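Local coordinates for protein polyphosphate kinase (Porphyromonas gingivalis, PDB 2O8R) that probably catalyses the reversible transfer of the terminal phosphate of ATP onto a growing chain of inorganic polyphosphate, with magnesium as cofactor, at residues 160-165 and 182-187; 155-160 and 232-237; 338-343 and 478-483; 457-462 and 484-489; 654-659 and 666-671. The protein carries 3 engineered substitutions. All blocks are in the same frame, centred on the assembly; numbering follows the deposited sequence. Where two conformers were deposited one is given.

Contacts 1 and 2 belong to the middle domain: their centres lie 10 Å apart, they share G160, and both reach one sheet in which strands 163-169 and 225-235 are neighbours. Contacts 3 and 4, with centres 9 Å apart, join through the adjacent strands 457-462 and 474-481 of the first C-terminal domain, about 50 Å centre to centre from that pair and across the centre of the chain. Contact 5 stands by itself in the second C-terminal domain, 37 to 40 Å centre to centre from the others. Contact 4 approaches the predicted phosphohistidine H439 to about 12 Å between side chains, and contact 5 comes within about 10 Å of R570, a predicted ATP site.

Contact 1 of 5, residues 160-165 and 182-187; sequences GRVYLA and LNVPTD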
# COMPACT_ATOMS: atom_id res chain seq x y z
N GLY A 160 13.14 13.29 -5.66
CA GLY A 160 12.89 12.63 -4.38
C GLY A 160 13.84 11.50 -4.08
O GLY A 160 13.77 10.89 -3.02
N ARG A 161 14.73 11.20 -5.03
CA ARG A 161 15.73 10.15 -4.85
C ARG A 161 17.10 10.76 -4.56
O ARG A 161 17.31 11.97 -4.70
CB ARG A 161 15.78 9.25 -6.10
CG ARG A 161 14.47 8.55 -6.44
CD ARG A 161 14.15 7.41 -5.48
NE ARG A 161 14.59 6.10 -5.97
CZ ARG A 161 15.75 5.52 -5.64
NH1 ARG A 161 16.59 6.14 -4.82
NH2 ARG A 161 16.06 4.32 -6.12
N VAL A 162 18.03 9.92 -4.14
CA VAL A 162 19.39 10.34 -3.92
C VAL A 162 20.23 9.66 -4.97
O VAL A 162 20.07 8.46 -5.21
CB VAL A 162 19.88 9.89 -2.54
CG1 VAL A 162 21.36 10.14 -2.40
CG2 VAL A 162 19.11 10.61 -1.47
N TYR A 163 21.09 10.42 -5.63
CA TYR A 163 22.06 9.86 -6.56
C TYR A 163 23.46 10.26 -6.14
O TYR A 163 23.66 11.26 -5.42
CB TYR A 163 21.84 10.36 -7.98
CG TYR A 163 20.57 9.91 -8.66
CD1 TYR A 163 20.63 9.06 -9.76
CD2 TYR A 163 19.33 10.35 -8.23
CE1 TYR A 163 19.47 8.66 -10.41
CE2 TYR A 163 18.16 9.96 -8.87
CZ TYR A 163 18.24 9.11 -9.96
OH TYR A 163 17.08 8.72 -10.60
N LEU A 164 24.42 9.47 -6.59
CA LEU A 164 25.82 9.73 -6.37
C LEU A 164 26.42 10.09 -7.71
O LEU A 164 26.34 9.31 -8.67
CB LEU A 164 26.49 8.48 -5.83
CG LEU A 164 26.86 8.32 -4.36
CD1 LEU A 164 26.40 9.46 -3.47
CD2 LEU A 164 26.33 6.99 -3.88
N ALA A 165 26.99 11.28 -7.78
CA ALA A 165 27.82 11.63 -8.92
C ALA A 165 29.26 11.33 -8.55
O ALA A 165 29.76 11.84 -7.55
CB ALA A 165 27.64 13.07 -9.29
N LEU A 182 25.44 7.14 -10.26
CA LEU A 182 24.71 5.95 -9.82
C LEU A 182 23.58 6.14 -8.79
O LEU A 182 23.46 7.18 -8.13
CB LEU A 182 25.63 4.76 -9.49
CG LEU A 182 26.85 4.92 -8.61
CD1 LEU A 182 26.44 4.91 -7.17
CD2 LEU A 182 27.78 3.79 -8.90
N ASN A 183 22.74 5.11 -8.72
CA ASN A 183 21.51 5.14 -7.95
C ASN A 183 21.74 4.65 -6.55
O ASN A 183 22.57 3.77 -6.33
CB ASN A 183 20.45 4.27 -8.63
CG ASN A 183 20.99 2.92 -9.06
OD1 ASN A 183 22.13 2.80 -9.51
ND2 ASN A 183 20.18 1.89 -8.91
N VAL A 184 21.02 5.22 -5.59
CA VAL A 184 21.01 4.63 -4.27
C VAL A 184 19.66 3.94 -4.11
O VAL A 184 18.63 4.59 -3.93
CB VAL A 184 21.41 5.63 -3.17
CG1 VAL A 184 22.34 6.65 -3.77
CG2 VAL A 184 20.23 6.31 -2.57
N PRO A 185 19.65 2.61 -4.23
CA PRO A 185 18.41 1.84 -4.42
C PRO A 185 17.54 1.78 -3.18
O PRO A 185 17.30 0.69 -2.64
CB PRO A 185 18.92 0.44 -4.77
CG PRO A 185 20.29 0.37 -4.20
CD PRO A 185 20.85 1.76 -4.16
N THR A 186 17.05 2.93 -2.72
CA THR A 186 16.21 2.95 -1.53
C THR A 186 14.79 2.50 -1.86
O THR A 186 13.97 2.36 -0.97
CB THR A 186 16.19 4.31 -0.86
OG1 THR A 186 15.77 5.31 -1.80
CG2 THR A 186 17.55 4.64 -0.35
N ASP A 187 14.55 2.24 -3.13
CA ASP A 187 13.32 1.61 -3.56
C ASP A 187 13.33 0.11 -3.26
O ASP A 187 12.32 -0.57 -3.43
CB ASP A 187 13.12 1.84 -5.06
CG ASP A 187 14.35 1.43 -5.89
OD1 ASP A 187 15.30 0.84 -5.34
OD2 ASP A 187 14.36 1.72 -7.11
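L164 and L182 form the backbone core of this contact, an antiparallel hydrogen-bonded pair in which L164 N reaches L182 O at 2.9 Å and L182 N returns to L164 O at 2.8 Å. Y163 and N183 make the adjacent non-hydrogen-bonded pair, and the bond from V184 N to V162 O that would continue the pattern is weak.

Apolar contacts gather on the side of L164 and L182. The CD1 branch of L182 comes against L164 CB at 3.8 Å, while V184 sets CG2 against V162 CB at 3.6 Å and turns CG1 to L164 CD2. Helix 209-214 covers this side through I213. On the other side, the Y163 hydroxyl pairs with R158 N, and N183 holds Y144 N.

The polar end is built on R161, modelled in two conformers; its contacts are those of the one described and are less certain for that reason. Bends at chi2 (-74°) and chi3 bring its guanidinium toward residues 184-187, and NH1 donates to V184 O at 2.7 Å in a nearly straight bond lying close to the guanidinium plane. T186 N, closing the inverse gamma turn centred on P185, meets the same oxygen from the opposite face of the carbonyl. NH2 makes a weak salt bridge to D187 OD2 at 3.3 Å, the two flat groups being 66° apart. These features are those of the base of a beta hairpin, strands 163-169 and 178-183, where in this conformer R161 bridges to the turn that follows strand 178-183 in the middle-domain sheet.

Contact 2 of 5, residues 155-160 and 232-237; sequences TFIRSG and IKVSRD
The F156 ring has the NH1 end of R236 over one face, the ring and guanidinium planes standing 58° apart, and R158 CG from its own segment in plane at its edge. The guanidinium in turn has the CG1 methyl of V234, from its own segment, over one face, 4.0 Å above the plane and toward the rim. With CG anti to the backbone N (chi1 -166°), F156 brings its ring to meet R236 from the opposite direction, and a bend at chi3 of the arginine carries the guanidinium back to it. NH1 is modelled too close to the ring, however, so the detail of this approach is doubtful. P141 of the second subunit also packs on F156.

R236 NH1 points at I157 O as well, but that hydrogen bond is modelled too short and badly bent, and is equally doubtful.

The apolar part runs along I157. Its CG2 branch rests on V234 CG1 at 3.5 Å, while CD1 reaches I232 CD1 at 3.9 Å, the two isoleucines crossing at about a right angle. Further on, S159 CB packs against R236 CG at 3.8 Å, and S159 CA makes a CA-H...O contact with V234 O at 3.1 Å. The segment 155-160 thus runs almost at right angles across the end of strand 225-235, with no backbone hydrogen bonds between them.

The K233 side chain lies about 6 Å from a bound sulfate. Chemically the contact is mainly apolar, I157 against V234 and I232; the polar ends of S159 and K233 go to D239 and to E50 and N302, and the placing of R236 NH1 remains tentative.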
# COMPACT_ATOMS: atom_id res chain seq x y z
N THR A 155 20.56 11.04 -19.99
CA THR A 155 20.11 10.34 -18.78
C THR A 155 19.18 11.23 -17.97
O THR A 155 19.26 12.45 -18.04
CB THR A 155 21.28 9.89 -17.86
OG1 THR A 155 22.24 10.93 -17.74
CG2 THR A 155 21.95 8.63 -18.40
N PHE A 156 18.31 10.59 -17.19
CA PHE A 156 17.36 11.28 -16.33
C PHE A 156 17.80 11.13 -14.88
O PHE A 156 18.41 10.14 -14.51
CB PHE A 156 15.98 10.66 -16.51
CG PHE A 156 14.86 11.48 -15.95
CD1 PHE A 156 14.34 12.55 -16.67
CD2 PHE A 156 14.32 11.19 -14.70
CE1 PHE A 156 13.31 13.32 -16.15
CE2 PHE A 156 13.28 11.95 -14.18
CZ PHE A 156 12.77 13.02 -14.91
N ILE A 157 17.49 12.13 -14.06
CA ILE A 157 17.70 12.04 -12.62
C ILE A 157 16.35 12.30 -11.94
O ILE A 157 15.87 13.43 -11.94
CB ILE A 157 18.76 13.06 -12.14
CG1 ILE A 157 20.11 12.75 -12.77
CG2 ILE A 157 18.89 13.06 -10.62
CD1 ILE A 157 21.21 13.74 -12.38
N ARG A 158 15.75 11.25 -11.39
CA ARG A 158 14.42 11.34 -10.77
C ARG A 158 14.41 12.16 -9.49
O ARG A 158 15.41 12.25 -8.76
CB ARG A 158 13.87 9.95 -10.48
CG ARG A 158 13.85 9.04 -11.67
CD ARG A 158 13.31 7.70 -11.30
NE ARG A 158 11.92 7.74 -10.86
CZ ARG A 158 11.28 6.70 -10.34
NH1 ARG A 158 11.91 5.54 -10.19
NH2 ARG A 158 10.01 6.80 -9.96
N SER A 159 13.25 12.75 -9.22
CA SER A 159 13.10 13.59 -8.05
C SER A 159 12.83 12.73 -6.83
O SER A 159 12.38 11.58 -6.94
CB SER A 159 12.01 14.65 -8.27
OG SER A 159 10.76 14.04 -8.53
N GLY A 160 13.14 13.29 -5.66
CA GLY A 160 12.89 12.63 -4.38
C GLY A 160 13.84 11.50 -4.08
O GLY A 160 13.77 10.89 -3.02
N ILE A 232 23.68 13.97 -4.71
CA ILE A 232 22.84 14.97 -5.32
C ILE A 232 21.37 14.61 -5.18
O ILE A 232 21.03 13.45 -4.92
CB ILE A 232 23.19 15.18 -6.81
CG1 ILE A 232 23.16 13.85 -7.56
CG2 ILE A 232 24.54 15.89 -6.94
CD1 ILE A 232 23.19 13.99 -9.07
N LYS A 233 20.52 15.61 -5.37
CA LYS A 233 19.07 15.47 -5.28
C LYS A 233 18.46 16.58 -6.13
O LYS A 233 18.92 17.72 -6.10
CB LYS A 233 18.64 15.63 -3.82
CG LYS A 233 17.15 15.82 -3.58
CD LYS A 233 16.90 16.08 -2.09
CE LYS A 233 15.55 16.71 -1.84
NZ LYS A 233 14.43 15.75 -2.04
N VAL A 234 17.44 16.24 -6.90
CA VAL A 234 16.70 17.26 -7.65
C VAL A 234 15.24 17.19 -7.25
O VAL A 234 14.69 16.11 -7.13
CB VAL A 234 16.90 17.10 -9.19
CG1 VAL A 234 16.70 15.67 -9.63
CG2 VAL A 234 15.99 18.03 -9.97
N SER A 235 14.63 18.34 -6.97
CA SER A 235 13.17 18.42 -6.88
C SER A 235 12.69 18.99 -8.20
O SER A 235 13.30 19.93 -8.71
CB SER A 235 12.71 19.34 -5.75
OG SER A 235 13.42 19.10 -4.55
N ARG A 236 11.62 18.43 -8.75
CA ARG A 236 11.00 19.03 -9.94
C ARG A 236 9.47 19.07 -9.86
O ARG A 236 8.88 18.40 -9.01
CB ARG A 236 11.48 18.37 -11.23
CG ARG A 236 11.43 16.86 -11.26
CD ARG A 236 11.96 16.36 -12.58
NE ARG A 236 13.28 16.90 -12.86
CZ ARG A 236 14.35 16.16 -13.14
NH1 ARG A 236 14.24 14.85 -13.19
NH2 ARG A 236 15.52 16.73 -13.38
N ASP A 237 8.85 19.87 -10.73
CA ASP A 237 7.39 20.05 -10.79
C ASP A 237 6.62 18.75 -11.08
O ASP A 237 5.53 18.53 -10.55
CB ASP A 237 7.00 21.15 -11.79
CG ASP A 237 7.28 20.75 -13.24
OD1 ASP A 237 8.32 20.11 -13.51
OD2 ASP A 237 6.46 21.09 -14.12

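Contact 3 of 5, residues 338-343 and 478-483; sequences EGIRRK and TLMTAN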
# COMPACT_ATOMS: atom_id res chain seq x y z
N GLU A 338 -28.76 6.50 20.48
CA GLU A 338 -29.63 6.95 21.55
C GLU A 338 -28.95 8.07 22.30
O GLU A 338 -29.57 9.09 22.56
CB GLU A 338 -30.00 5.79 22.47
CG GLU A 338 -31.28 5.08 22.08
CD GLU A 338 -32.53 5.75 22.65
OE1 GLU A 338 -32.81 6.93 22.31
OE2 GLU A 338 -33.24 5.10 23.45
N GLY A 339 -27.67 7.90 22.62
CA GLY A 339 -26.88 8.92 23.30
C GLY A 339 -26.91 10.28 22.62
O GLY A 339 -27.16 11.29 23.29
N ILE A 340 -26.68 10.31 21.30
CA ILE A 340 -26.65 11.58 20.56
C ILE A 340 -28.05 12.19 20.42
O ILE A 340 -28.20 13.41 20.31
CB ILE A 340 -26.07 11.44 19.13
CG1 ILE A 340 -25.12 10.25 19.01
CG2 ILE A 340 -25.41 12.74 18.71
CD1 ILE A 340 -23.67 10.57 19.13
N ARG A 341 -29.07 11.32 20.40
CA ARG A 341 -30.47 11.75 20.34
C ARG A 341 -30.82 12.54 21.59
O ARG A 341 -31.57 13.51 21.51
CB ARG A 341 -31.40 10.54 20.22
CG ARG A 341 -32.81 10.89 19.73
CD ARG A 341 -33.84 9.82 20.10
NE ARG A 341 -33.90 9.59 21.54
CZ ARG A 341 -34.56 10.36 22.41
NH1 ARG A 341 -35.26 11.42 22.01
NH2 ARG A 341 -34.53 10.05 23.70
N ARG A 342 -30.24 12.12 22.71
CA ARG A 342 -30.49 12.74 24.00
C ARG A 342 -29.63 13.99 24.25
O ARG A 342 -30.09 14.93 24.88
CB ARG A 342 -30.30 11.71 25.12
CG ARG A 342 -31.46 10.71 25.24
CD ARG A 342 -31.04 9.38 25.88
NE ARG A 342 -30.35 9.53 27.16
CZ ARG A 342 -30.07 8.52 27.99
NH1 ARG A 342 -30.43 7.27 27.69
NH2 ARG A 342 -29.43 8.77 29.12
N LYS A 343 -28.40 13.99 23.74
CA LYS A 343 -27.46 15.07 24.02
C LYS A 343 -26.41 15.26 22.93
O LYS A 343 -26.11 14.33 22.18
CB LYS A 343 -26.77 14.78 25.36
CG LYS A 343 -25.88 15.90 25.87
CD LYS A 343 -25.40 15.65 27.30
CE LYS A 343 -24.65 14.33 27.43
NZ LYS A 343 -23.74 14.32 28.61
N THR A 478 -14.71 17.34 16.78
CA THR A 478 -15.91 16.81 16.14
C THR A 478 -17.14 17.03 17.02
O THR A 478 -17.13 16.68 18.21
CB THR A 478 -15.74 15.31 15.85
OG1 THR A 478 -14.71 15.13 14.88
CG2 THR A 478 -17.04 14.72 15.33
N LEU A 479 -18.17 17.62 16.42
CA LEU A 479 -19.46 17.79 17.05
C LEU A 479 -20.42 16.72 16.58
O LEU A 479 -20.53 16.46 15.39
CB LEU A 479 -20.06 19.15 16.68
CG LEU A 479 -21.44 19.41 17.28
CD1 LEU A 479 -21.33 19.48 18.79
CD2 LEU A 479 -22.07 20.68 16.71
N MSE A 480 -21.13 16.10 17.52
CA MSE A 480 -22.16 15.14 17.17
C MSE A 480 -23.48 15.61 17.74
O MSE A 480 -23.61 15.75 18.95
CB MSE A 480 -21.77 13.75 17.68
CG MSE A 480 -20.52 13.25 17.01
SE MSE A 480 -19.81 11.57 17.68
CE MSE A 480 -20.87 10.30 16.66
N THR A 481 -24.44 15.88 16.87
CA THR A 481 -25.68 16.54 17.28
C THR A 481 -26.89 15.93 16.62
O THR A 481 -26.81 15.40 15.50
CB THR A 481 -25.67 18.06 16.96
OG1 THR A 481 -26.65 18.73 17.76
CG2 THR A 481 -26.00 18.33 15.49
N ALA A 482 -28.02 15.98 17.33
CA ALA A 482 -29.28 15.49 16.80
C ALA A 482 -30.20 16.68 16.60
O ALA A 482 -31.35 16.53 16.19
CB ALA A 482 -29.90 14.48 17.73
N ASN A 483 -29.66 17.86 16.89
CA ASN A 483 -30.37 19.12 16.78
C ASN A 483 -31.10 19.24 15.45
O ASN A 483 -30.50 19.06 14.40
CB ASN A 483 -29.39 20.26 16.93
CG ASN A 483 -30.04 21.61 16.84
OD1 ASN A 483 -30.49 22.02 15.77
ND2 ASN A 483 -30.05 22.33 17.95
O HOH W 1 -27.92 16.07 19.91
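The last turn of helix 336-342 approaches the end of strand 474-481 most closely where R341 CA lies 5.3 Å from A482 CA, with I340 CA 6.0 Å from T481 CA one step back. No direct hydrogen bond joins the two; a water does so, donating to I340 O at 2.7 Å and accepting from A482 N at 2.6 Å. That carbonyl belongs to the final turn of the helix, and the A482 methyl sits beside it, with CB 3.3 Å from I340 O and also against R341 CA.

I340 carries most of the side-chain contact. Its CG2 branch, anti to the backbone N, lies on the M480 peptide, 3.5 Å from M480 O. The longer branch goes to the selenomethionine side chain: CD1 of I340 meets the terminal CE of M480 at 3.7 Å, a bend at chi3 (85°) having turned that methyl round. I458 of the neighbouring strand packs on I340 as well. This places the helix against one side of the phospholipase D-like sheet of the first C-terminal domain, in which strand 474-481 runs antiparallel to both 345-349 and 457-462.

At the strand end, T481 points its CB away from the helix, and its OG1 accepts from N483 N, which makes an ST turn; the same hydroxyl pairs with D344. N483 then serves as N-cap of helix 484-497, its OD1 taking the amide of I486. On the helix side, R341 NE binds E338 OE1 at 3.0 Å, within a single turn and nearly in the guanidinium plane.

Contact 4 of 5, residues 457-462 and 484-489; sequences GIALLS and TDIVHD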
# COMPACT_ATOMS: atom_id res chain seq x y z
N GLY A 457 -32.54 12.89 12.68
CA GLY A 457 -31.30 12.13 12.63
C GLY A 457 -30.11 12.71 13.35
O GLY A 457 -30.25 13.40 14.36
N ILE A 458 -28.93 12.41 12.83
CA ILE A 458 -27.67 12.78 13.47
C ILE A 458 -26.74 13.45 12.46
O ILE A 458 -26.51 12.94 11.36
CB ILE A 458 -26.93 11.54 14.05
CG1 ILE A 458 -27.78 10.85 15.11
CG2 ILE A 458 -25.64 11.96 14.67
CD1 ILE A 458 -27.24 9.49 15.55
N ALA A 459 -26.23 14.61 12.83
CA ALA A 459 -25.22 15.26 12.03
C ALA A 459 -23.89 15.18 12.75
O ALA A 459 -23.82 15.42 13.96
CB ALA A 459 -25.59 16.73 11.76
N LEU A 460 -22.85 14.80 12.01
CA LEU A 460 -21.48 14.83 12.51
C LEU A 460 -20.73 15.90 11.75
O LEU A 460 -20.72 15.86 10.52
CB LEU A 460 -20.82 13.48 12.26
CG LEU A 460 -20.90 12.35 13.28
CD1 LEU A 460 -22.26 12.25 13.91
CD2 LEU A 460 -20.53 11.04 12.61
N LEU A 461 -20.13 16.86 12.46
CA LEU A 461 -19.36 17.97 11.86
C LEU A 461 -18.01 18.11 12.50
O LEU A 461 -17.87 17.92 13.70
CB LEU A 461 -20.08 19.31 11.98
CG LEU A 461 -21.37 19.37 11.19
CD1 LEU A 461 -22.58 19.02 12.09
CD2 LEU A 461 -21.50 20.75 10.61
N SER A 462 -17.01 18.48 11.70
CA SER A 462 -15.63 18.29 12.13
C SER A 462 -14.63 19.26 11.54
O SER A 462 -14.81 19.76 10.43
CB SER A 462 -15.19 16.88 11.77
OG SER A 462 -13.92 16.63 12.33
N THR A 484 -32.39 19.55 15.51
CA THR A 484 -33.22 19.49 14.31
C THR A 484 -32.90 20.60 13.29
O THR A 484 -33.09 20.42 12.10
CB THR A 484 -34.76 19.42 14.64
OG1 THR A 484 -35.26 20.73 14.91
CG2 THR A 484 -35.07 18.47 15.84
N ASP A 485 -32.38 21.74 13.75
CA ASP A 485 -31.96 22.80 12.83
C ASP A 485 -30.68 22.47 12.09
O ASP A 485 -30.58 22.70 10.88
CB ASP A 485 -31.81 24.12 13.57
CG ASP A 485 -33.14 24.73 13.94
OD1 ASP A 485 -34.17 24.04 13.80
OD2 ASP A 485 -33.15 25.90 14.37
N ILE A 486 -29.70 21.93 12.81
CA ILE A 486 -28.45 21.50 12.21
C ILE A 486 -28.71 20.33 11.29
O ILE A 486 -28.24 20.31 10.15
CB ILE A 486 -27.40 21.05 13.25
CG1 ILE A 486 -27.31 22.02 14.43
CG2 ILE A 486 -26.03 20.90 12.59
CD1 ILE A 486 -26.41 23.20 14.19
N VAL A 487 -29.48 19.35 11.77
CA VAL A 487 -29.65 18.10 11.03
C VAL A 487 -30.35 18.42 9.72
O VAL A 487 -30.13 17.74 8.71
CB VAL A 487 -30.40 17.02 11.83
CG1 VAL A 487 -31.12 16.02 10.91
CG2 VAL A 487 -29.45 16.30 12.79
N HIS A 488 -31.14 19.48 9.73
CA HIS A 488 -31.89 19.88 8.56
C HIS A 488 -30.97 20.62 7.60
O HIS A 488 -31.07 20.49 6.38
CB HIS A 488 -33.08 20.76 8.95
CG HIS A 488 -33.93 21.15 7.78
ND1 HIS A 488 -33.70 22.29 7.05
CD2 HIS A 488 -34.97 20.53 7.20
CE1 HIS A 488 -34.57 22.36 6.06
NE2 HIS A 488 -35.35 21.30 6.12
N ASP A 489 -30.07 21.41 8.18
CA ASP A 489 -29.14 22.23 7.41
C ASP A 489 -28.17 21.35 6.66
O ASP A 489 -27.91 21.58 5.47
CB ASP A 489 -28.39 23.17 8.34
CG ASP A 489 -29.19 24.42 8.67
OD1 ASP A 489 -30.23 24.63 8.01
OD2 ASP A 489 -28.77 25.20 9.56
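I486 is the first residue of segment 484-489 to reach strand 457-462. A chi1 of -45° sets its CG1 beside the backbone N and leaves CG2 anti to it, and CG2 is the branch directed at the sheet: it meets L461 CD1 at 4.0 Å, the two side chains crossing obliquely, and touches A459 CB more loosely at 4.3 Å. The amide of I486 is held by N483 OD1, so the residue making this contact also lies in the capped first turn of the helix.

V487 follows, closest to the strand of any in the helix segment, with its CA 5.4 Å from A459 CA. The two methyls divide the work. CG2 lies over the backbone, 3.4 Å from G457 O and 3.6 Å from A459 N, and finds A459 CB alongside. CG1, anti to the backbone N, lies by G457 N, and G457 itself has backbone angles open essentially to glycine alone.

At D489 the carboxylate takes the backbone amides of S507, R508 and L509, which fastens the helix to the following chain.

Between the segments there is no hydrogen bond; they meet by van der Waals packing of apolar side chains, with V487 CG2 also against the strand backbone. The helix crosses the strand at 74°, with the axes 7.6 Å apart. Strand 457-462 lies between 442-447 and 474-481 in the sheet, antiparallel to both, and helix 484-497, entered directly from the latter, covers A459 and L461 on one side while C631 of strand 629-632 packs on both L461 and I486.

Contact 5 of 5, residues 654-659 and 666-671; sequences IKACRI and IYKHNS
I666 O is approached by two groups of the facing strand: R658 N donates to it at 2.6 Å, and C657 CA adds a CA-H...O contact at 3.0 Å. The return bond of this antiparallel hydrogen-bonded pair runs from I666 N to R658 O at 2.9 Å. Two residues along, K668 N donates to A656 O at 3.0 Å, so the pairing continues past the end of strand 665-667.

On one side of the hairpin, C657 SG sits over the face of the Y667 ring, 3.9 Å from its centroid and 23° off the normal, a cysteine sulfur-aromatic contact. R23 of helix 13-29 packs on both residues. The H669 ring takes Y667 CB over its own face and points its edge at I654 O, with CE1 at 3.2 Å; its ND1 is bonded to N653 O.

On the other side the R658 chain, extended from CG to NE, lays its guanidinium over I666, whose CG2 methyl is 3.7 Å from NH2. K668 brings its CD to A656 CB while its ammonium goes on to T588.

K655, next to A656 in the chain, sends its ammonium to D592 and E27. The charged ends thus find partners beyond the hairpin or lie along apolar carbons, and the join itself depends on backbone bonds and weak sulfur, aromatic and CH contacts at the edge of the second C-terminal sheet.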
# COMPACT_ATOMS: atom_id res chain seq x y z
N ILE A 654 5.29 26.33 27.41
CA ILE A 654 6.38 25.40 27.07
C ILE A 654 6.63 25.26 25.57
O ILE A 654 7.77 25.28 25.14
CB ILE A 654 6.26 24.02 27.81
CG1 ILE A 654 7.03 24.08 29.11
CG2 ILE A 654 6.92 22.92 27.03
CD1 ILE A 654 6.23 24.53 30.25
N LYS A 655 5.57 25.14 24.78
CA LYS A 655 5.71 24.98 23.34
C LYS A 655 5.29 26.23 22.58
O LYS A 655 5.83 26.51 21.51
CB LYS A 655 4.90 23.77 22.83
CG LYS A 655 5.50 22.41 23.27
CD LYS A 655 7.00 22.37 23.01
CE LYS A 655 7.65 21.12 23.55
NZ LYS A 655 7.56 19.97 22.60
N ALA A 656 4.33 26.97 23.14
CA ALA A 656 3.73 28.12 22.47
C ALA A 656 4.74 29.18 22.15
O ALA A 656 5.64 29.47 22.94
CB ALA A 656 2.61 28.73 23.31
N CYS A 657 4.60 29.78 20.97
CA CYS A 657 5.44 30.90 20.58
C CYS A 657 4.60 32.09 20.12
O CYS A 657 3.59 31.92 19.44
CB CYS A 657 6.41 30.48 19.47
SG CYS A 657 7.79 29.46 20.02
N ARG A 658 5.03 33.29 20.50
CA ARG A 658 4.38 34.50 20.05
C ARG A 658 5.18 34.95 18.85
O ARG A 658 6.38 34.69 18.76
CB ARG A 658 4.31 35.57 21.15
CG ARG A 658 5.61 36.23 21.46
CD ARG A 658 5.47 37.30 22.53
NE ARG A 658 6.79 37.63 23.08
CZ ARG A 658 7.60 38.56 22.58
NH1 ARG A 658 7.22 39.29 21.53
NH2 ARG A 658 8.79 38.77 23.14
N ILE A 659 4.47 35.55 17.91
CA ILE A 659 5.06 36.05 16.68
C ILE A 659 5.29 37.55 16.83
O ILE A 659 4.47 38.28 17.41
CB ILE A 659 4.10 35.81 15.48
CG1 ILE A 659 3.70 34.33 15.39
CG2 ILE A 659 4.72 36.28 14.18
CD1 ILE A 659 4.87 33.39 15.25
N ILE A 666 8.94 33.45 19.02
CA ILE A 666 9.42 33.72 20.36
C ILE A 666 8.67 32.85 21.38
O ILE A 666 7.45 32.98 21.52
CB ILE A 666 9.25 35.22 20.73
CG1 ILE A 666 9.71 36.14 19.59
CG2 ILE A 666 10.05 35.55 21.93
CD1 ILE A 666 11.17 36.02 19.27
N TYR A 667 9.39 31.97 22.06
CA TYR A 667 8.83 31.10 23.09
C TYR A 667 8.25 31.91 24.24
O TYR A 667 8.91 32.79 24.79
CB TYR A 667 9.88 30.16 23.70
CG TYR A 667 10.22 28.91 22.92
CD1 TYR A 667 9.35 27.83 22.86
CD2 TYR A 667 11.45 28.81 22.27
CE1 TYR A 667 9.68 26.67 22.15
CE2 TYR A 667 11.79 27.66 21.55
CZ TYR A 667 10.90 26.60 21.49
OH TYR A 667 11.27 25.47 20.78
N LYS A 668 7.03 31.57 24.62
CA LYS A 668 6.36 32.23 25.72
C LYS A 668 6.74 31.66 27.09
O LYS A 668 5.87 31.49 27.95
CB LYS A 668 4.86 32.18 25.48
CG LYS A 668 4.52 32.78 24.12
CD LYS A 668 3.10 32.49 23.67
CE LYS A 668 2.10 33.11 24.61
NZ LYS A 668 0.75 33.07 23.99
N HIS A 669 8.03 31.37 27.29
CA HIS A 669 8.53 30.76 28.53
C HIS A 669 8.42 31.72 29.70
O HIS A 669 8.63 32.92 29.52
CB HIS A 669 10.00 30.38 28.39
CG HIS A 669 10.25 29.28 27.41
ND1 HIS A 669 9.31 28.32 27.12
CD2 HIS A 669 11.35 28.99 26.68
CE1 HIS A 669 9.81 27.49 26.22
NE2 HIS A 669 11.04 27.87 25.94
N ASN A 670 8.12 31.19 30.88
CA ASN A 670 7.99 32.03 32.07
C ASN A 670 8.12 31.26 33.39
O ASN A 670 7.13 30.79 33.94
CB ASN A 670 6.65 32.76 32.02
CG ASN A 670 6.56 33.90 33.02
OD1 ASN A 670 6.84 33.75 34.21
ND2 ASN A 670 6.13 35.06 32.53
N SER A 671 9.35 31.18 33.90
CA SER A 671 9.66 30.43 35.13
C SER A 671 8.77 30.79 36.32
O SER A 671 8.47 29.92 37.15
CB SER A 671 11.12 30.65 35.53
OG SER A 671 12.00 30.33 34.47